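PDB 3ZTV: NAD nucleotidase from Haemophilus influenzae, which hydrolyses NAD to adenosine and nicotinamide riboside, acting as a zinc-dependent pyrophosphatase and 5'-nucleotidase with a broad substrate range. Local coordinates for residues K215-D220 and F251-G256; H8-L13 and F278-I283. All coordinates share one frame; numbering follows the deposited sequence.

Contact 1: residues K215-D220 and F251-G256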
loop_
_atom_site.group_PDB
_atom_site.type_symbol
_atom_site.label_atom_id
_atom_site.label_comp_id
_atom_site.label_asym_id
_atom_site.label_seq_id
_atom_site.Cartn_x
_atom_site.Cartn_y
_atom_site.Cartn_z
ATOM N N LYS A 215 -12.350 2.500 8.413
ATOM C CA LYS A 215 -11.993 2.668 7.002
ATOM C C LYS A 215 -12.274 1.461 6.125
ATOM O O LYS A 215 -12.217 1.559 4.902
ATOM C CB LYS A 215 -10.519 3.057 6.863
ATOM C CG LYS A 215 -10.193 4.433 7.406
ATOM C CD LYS A 215 -8.762 4.847 7.107
ATOM C CE LYS A 215 -8.504 6.274 7.571
ATOM N NZ LYS A 215 -7.086 6.685 7.361
ATOM N N VAL A 216 -12.565 0.318 6.734
ATOM C CA VAL A 216 -12.709 -0.936 6.010
ATOM C C VAL A 216 -14.101 -1.514 6.259
ATOM O O VAL A 216 -14.577 -1.515 7.396
ATOM C CB VAL A 216 -11.620 -1.953 6.459
ATOM C CG1 VAL A 216 -11.874 -3.336 5.888
ATOM C CG2 VAL A 216 -10.223 -1.451 6.085
ATOM N N ASN A 217 -14.740 -1.991 5.194
ATOM C CA ASN A 217 -16.064 -2.604 5.291
ATOM C C ASN A 217 -16.035 -4.120 5.498
ATOM O O ASN A 217 -15.032 -4.791 5.220
ATOM C CB ASN A 217 -16.901 -2.289 4.035
ATOM C CG ASN A 217 -17.144 -0.807 3.849
ATOM O OD1 ASN A 217 -16.955 -0.256 2.751
ATOM N ND2 ASN A 217 -17.551 -0.151 4.916
ATOM N N ASP A 218 -17.148 -4.650 5.999
ATOM C CA ASP A 218 -17.430 -6.082 6.018
ATOM C C ASP A 218 -16.735 -6.869 7.136
ATOM O O ASP A 218 -16.814 -8.099 7.172
ATOM C CB ASP A 218 -17.160 -6.702 4.639
ATOM C CG ASP A 218 -17.953 -6.025 3.536
ATOM O OD1 ASP A 218 -19.178 -5.844 3.701
ATOM O OD2 ASP A 218 -17.334 -5.655 2.523
ATOM N N ILE A 219 -16.087 -6.154 8.052
ATOM C CA ILE A 219 -15.451 -6.802 9.213
ATOM C C ILE A 219 -16.214 -6.428 10.489
ATOM O O ILE A 219 -16.414 -5.246 10.775
ATOM C CB ILE A 219 -13.953 -6.425 9.327
ATOM C CG1 ILE A 219 -13.200 -6.852 8.057
ATOM C CG2 ILE A 219 -13.323 -7.018 10.596
ATOM C CD1 ILE A 219 -11.724 -6.476 8.074
ATOM N N ASP A 220 -16.647 -7.443 11.228
ATOM C CA ASP A 220 -17.550 -7.252 12.365
ATOM C C ASP A 220 -16.881 -7.077 13.726
ATOM O O ASP A 220 -17.333 -6.263 14.540
ATOM C CB ASP A 220 -18.531 -8.419 12.418
ATOM C CG ASP A 220 -19.370 -8.508 11.152
ATOM O OD1 ASP A 220 -20.105 -7.548 10.856
ATOM O OD2 ASP A 220 -19.313 -9.514 10.412
ATOM N N PHE A 251 -17.433 1.180 16.647
ATOM C CA PHE A 251 -17.358 2.156 15.567
ATOM C C PHE A 251 -18.403 1.845 14.509
ATOM O O PHE A 251 -19.076 0.819 14.581
ATOM C CB PHE A 251 -15.948 2.143 14.953
ATOM C CG PHE A 251 -14.874 2.437 15.953
ATOM C CD1 PHE A 251 -14.532 3.744 16.246
ATOM C CD2 PHE A 251 -14.238 1.407 16.641
ATOM C CE1 PHE A 251 -13.569 4.027 17.199
ATOM C CE2 PHE A 251 -13.278 1.687 17.603
ATOM C CZ PHE A 251 -12.941 2.997 17.879
ATOM N N LYS A 252 -18.548 2.755 13.548
ATOM C CA LYS A 252 -19.236 2.463 12.293
ATOM C C LYS A 252 -18.215 2.412 11.162
ATOM O O LYS A 252 -17.330 3.274 11.074
ATOM C CB LYS A 252 -20.267 3.550 11.958
ATOM C CG LYS A 252 -21.625 3.410 12.632
ATOM C CD LYS A 252 -22.587 4.499 12.130
ATOM C CE LYS A 252 -23.960 4.410 12.785
ATOM N NZ LYS A 252 -24.718 3.210 12.345
ATOM N N ASN A 253 -18.338 1.421 10.294
ATOM C CA ASN A 253 -17.505 1.389 9.106
ATOM C C ASN A 253 -18.096 2.324 8.035
ATOM O O ASN A 253 -19.162 2.920 8.254
ATOM C CB ASN A 253 -17.289 -0.057 8.629
ATOM C CG ASN A 253 -18.558 -0.728 8.109
ATOM O OD1 ASN A 253 -19.546 -0.060 7.776
ATOM N ND2 ASN A 253 -18.530 -2.056 8.025
ATOM N N PRO A 254 -17.412 2.493 6.889
ATOM C CA PRO A 254 -17.921 3.437 5.883
ATOM C C PRO A 254 -19.337 3.099 5.415
ATOM O O PRO A 254 -20.088 4.010 5.026
ATOM C CB PRO A 254 -16.901 3.309 4.748
ATOM C CG PRO A 254 -15.604 2.973 5.484
ATOM C CD PRO A 254 -16.043 2.038 6.588
ATOM N N ASN A 255 -19.709 1.825 5.466
ATOM C CA ASN A 255 -21.041 1.384 5.067
ATOM C C ASN A 255 -22.102 1.630 6.135
ATOM O O ASN A 255 -23.299 1.452 5.872
ATOM C CB ASN A 255 -21.023 -0.089 4.655
ATOM C CG ASN A 255 -20.386 -0.292 3.297
ATOM O OD1 ASN A 255 -20.102 0.679 2.598
ATOM N ND2 ASN A 255 -20.156 -1.544 2.918
ATOM N N GLY A 256 -21.675 2.042 7.326
ATOM C CA GLY A 256 -22.594 2.347 8.406
ATOM C C GLY A 256 -22.843 1.187 9.353
ATOM O O GLY A 256 -23.632 1.323 10.281
HETATM O O HOH W 1 -16.008 -3.371 8.725
#
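N217 and N255 have similar first torsions, chi1 -62° and -74°: each CG lies opposite its carbonyl carbon and beside its own backbone N, which lays the two flat amides over one another. The side chains cross at about a right angle, yet the amide planes are only 13° apart, and the amides stack with CG of N217 3.3 Å from CG of N255. Beside the stack, the P254 ring sets its CG against the carbonyl carbon of K215, 3.7 Å away, at the end of helix 206-215. Proline suits the second place of the type I turn N253-G256, and glycine the fourth, where the backbone is left-handed. N253, its CG between backbone N and carbonyl carbon, reaches toward the loop: its CB lies 3.3 Å from V216 O, and its ND2 donates to a water at 2.9 Å. That water donates a hydrogen bond to V216 O at 2.7 Å and accepts one from I219 N at 2.9 Å, so three bonds hold it between loop and turn, while N253 OD1 accepts a hydrogen bond from the backbone N of E257. On the second subunit, K132 N donates to N255 OD1 and D131 packs against N217 and N255. The chemistry is thus that of a polar junction: N217 and N255 stack, while N253 binds the water, all without adding charge, and N255 also bonds to the second subunit.

Contact 2: residues H8-L13 and F278-I283; sequences HKAVEL and FSPEGI
F278 meets L13 with the edge of its ring: CD1 of L13 lies near the ring plane, 3.7 Å from CE2, and the side chains cross obliquely. With chi1 at -67°, CG of F278 is opposite the carbonyl carbon, and the ring lies beside strand 11-18 on the same sheet face as V11, whose CG2 is 4.3 Å from F278 CB. V11 and F278 form an antiparallel hydrogen-bonded pair: F278 N gives a nearly straight bond to V11 O at 2.8 Å (172°), whereas V11 N to F278 O is longer and more bent, 3.2 Å. Beyond it a water, donating to both K9 O and S279 O, replaces direct backbone pairing. Small A10 touches P280 CD with its CB at 4.1 Å, and H8 CB rests 3.0 Å from P280 O, which also accepts from N196 ND2. P280 and G282 fit the second and fourth places of a type I turn, after which I283 N donates to S279 OG. Strand 11-18 runs between strands 63-67 and 270-278; V11 and L13 face E151 and I153 of strand 151-159; OE2 of E12 is hydrogen-bonded to OG1 of T287 in strand 284-295, and ND1 of H8 to OE1 of E151.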
loop_
_atom_site.group_PDB
_atom_site.type_symbol
_atom_site.label_atom_id
_atom_site.label_comp_id
_atom_site.label_asym_id
_atom_site.label_seq_id
_atom_site.Cartn_x
_atom_site.Cartn_y
_atom_site.Cartn_z
ATOM N N HIS A 8 -30.003 -16.907 5.108
ATOM C CA HIS A 8 -29.224 -16.793 6.339
ATOM C C HIS A 8 -30.100 -16.830 7.584
ATOM O O HIS A 8 -31.250 -16.387 7.560
ATOM C CB HIS A 8 -28.420 -15.493 6.346
ATOM C CG HIS A 8 -27.309 -15.457 5.345
ATOM N ND1 HIS A 8 -26.119 -16.126 5.531
ATOM C CD2 HIS A 8 -27.200 -14.816 4.157
ATOM C CE1 HIS A 8 -25.327 -15.905 4.497
ATOM N NE2 HIS A 8 -25.959 -15.115 3.648
ATOM N N LYS A 9 -29.533 -17.349 8.670
ATOM C CA LYS A 9 -30.178 -17.355 9.976
ATOM C C LYS A 9 -29.323 -16.555 10.954
ATOM O O LYS A 9 -28.119 -16.403 10.750
ATOM C CB LYS A 9 -30.326 -18.793 10.479
ATOM C CG LYS A 9 -31.177 -18.947 11.725
ATOM C CD LYS A 9 -32.654 -19.028 11.376
ATOM C CE LYS A 9 -33.519 -19.056 12.627
ATOM N NZ LYS A 9 -34.968 -19.134 12.289
ATOM N N ALA A 10 -29.948 -16.038 12.006
ATOM C CA ALA A 10 -29.215 -15.382 13.085
ATOM C C ALA A 10 -28.426 -16.426 13.873
ATOM O O ALA A 10 -28.894 -17.546 14.069
ATOM C CB ALA A 10 -30.172 -14.650 14.003
ATOM N N VAL A 11 -27.225 -16.066 14.318
ATOM C CA VAL A 11 -26.443 -16.962 15.176
ATOM C C VAL A 11 -25.690 -16.194 16.245
ATOM O O VAL A 11 -25.421 -15.005 16.093
ATOM C CB VAL A 11 -25.418 -17.806 14.380
ATOM C CG1 VAL A 11 -26.122 -18.745 13.418
ATOM C CG2 VAL A 11 -24.431 -16.911 13.649
ATOM N N GLU A 12 -25.329 -16.884 17.322
ATOM C CA GLU A 12 -24.542 -16.248 18.375
ATOM C C GLU A 12 -23.182 -16.922 18.555
ATOM O O GLU A 12 -23.020 -18.118 18.298
ATOM C CB GLU A 12 -25.311 -16.191 19.695
ATOM C CG GLU A 12 -24.729 -15.183 20.683
ATOM C CD GLU A 12 -25.646 -14.880 21.849
ATOM O OE1 GLU A 12 -26.878 -15.066 21.723
ATOM O OE2 GLU A 12 -25.126 -14.454 22.902
ATOM N N LEU A 13 -22.203 -16.118 18.954
ATOM C CA LEU A 13 -20.823 -16.550 19.143
ATOM C C LEU A 13 -20.344 -16.097 20.512
ATOM O O LEU A 13 -20.694 -15.002 20.953
ATOM C CB LEU A 13 -19.931 -15.890 18.088
ATOM C CG LEU A 13 -19.396 -16.599 16.844
ATOM C CD1 LEU A 13 -18.410 -15.663 16.162
ATOM C CD2 LEU A 13 -18.707 -17.901 17.199
ATOM N N PHE A 278 -25.311 -12.222 15.817
ATOM C CA PHE A 278 -25.321 -11.743 14.439
ATOM C C PHE A 278 -26.727 -11.857 13.863
ATOM O O PHE A 278 -27.370 -12.900 13.988
ATOM C CB PHE A 278 -24.360 -12.564 13.577
ATOM C CG PHE A 278 -22.901 -12.398 13.933
ATOM C CD1 PHE A 278 -22.147 -11.376 13.372
ATOM C CD2 PHE A 278 -22.275 -13.286 14.793
ATOM C CE1 PHE A 278 -20.805 -11.232 13.679
ATOM C CE2 PHE A 278 -20.930 -13.142 15.107
ATOM C CZ PHE A 278 -20.195 -12.109 14.541
ATOM N N SER A 279 -27.194 -10.786 13.230
ATOM C CA SER A 279 -28.450 -10.830 12.492
ATOM C C SER A 279 -28.274 -11.715 11.258
ATOM O O SER A 279 -27.145 -12.056 10.894
ATOM C CB SER A 279 -28.850 -9.421 12.063
ATOM O OG SER A 279 -28.001 -8.964 11.019
ATOM N N PRO A 280 -29.385 -12.102 10.603
ATOM C CA PRO A 280 -29.231 -12.912 9.387
ATOM C C PRO A 280 -28.320 -12.237 8.354
ATOM O O PRO A 280 -27.576 -12.926 7.640
ATOM C CB PRO A 280 -30.665 -13.011 8.856
ATOM C CG PRO A 280 -31.515 -12.921 10.102
ATOM C CD PRO A 280 -30.803 -11.911 10.970
ATOM N N GLU A 281 -28.363 -10.910 8.304
ATOM C CA GLU A 281 -27.556 -10.131 7.368
ATOM C C GLU A 281 -26.112 -9.932 7.853
ATOM O O GLU A 281 -25.309 -9.290 7.175
ATOM C CB GLU A 281 -28.219 -8.776 7.089
ATOM C CG GLU A 281 -29.612 -8.859 6.458
ATOM C CD GLU A 281 -30.717 -9.183 7.459
ATOM O OE1 GLU A 281 -30.537 -8.951 8.677
ATOM O OE2 GLU A 281 -31.780 -9.672 7.018
ATOM N N GLY A 282 -25.789 -10.462 9.030
ATOM C CA GLY A 282 -24.417 -10.443 9.509
ATOM C C GLY A 282 -24.040 -9.188 10.279
ATOM O O GLY A 282 -22.853 -8.853 10.372
ATOM N N ILE A 283 -25.030 -8.495 10.841
ATOM C CA ILE A 283 -24.761 -7.334 11.688
ATOM C C ILE A 283 -24.574 -7.788 13.142
ATOM O O ILE A 283 -25.413 -8.515 13.676
ATOM C CB ILE A 283 -25.905 -6.312 11.608
ATOM C CG1 ILE A 283 -26.107 -5.845 10.160
ATOM C CG2 ILE A 283 -25.642 -5.146 12.560
ATOM C CD1 ILE A 283 -24.898 -5.165 9.561
HETATM O O HOH W 2 -26.200 -14.695 11.054
#

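The contacts lie far from the zinc site in the metallophosphatase domain, their centres about 16 Å apart, and hold different sheets. V11, L13 and F278 are buried in contact 2, and V216, N217 and N253 in contact 1, while H8, K9 and K215 are exposed. Contact 2 joins strand 11-18 to the end of strand 270-278 and the turn after it, by one backbone pair and those apolar side chains, giving way to water toward H8. Contact 1 ties the end of helix 206-215 to the turn after an edge strand of the six-stranded sheet through asparagines, proline and water, and also reaches the second subunit. They meet at D220, whose CB packs 3.8 Å from CE1 of F278.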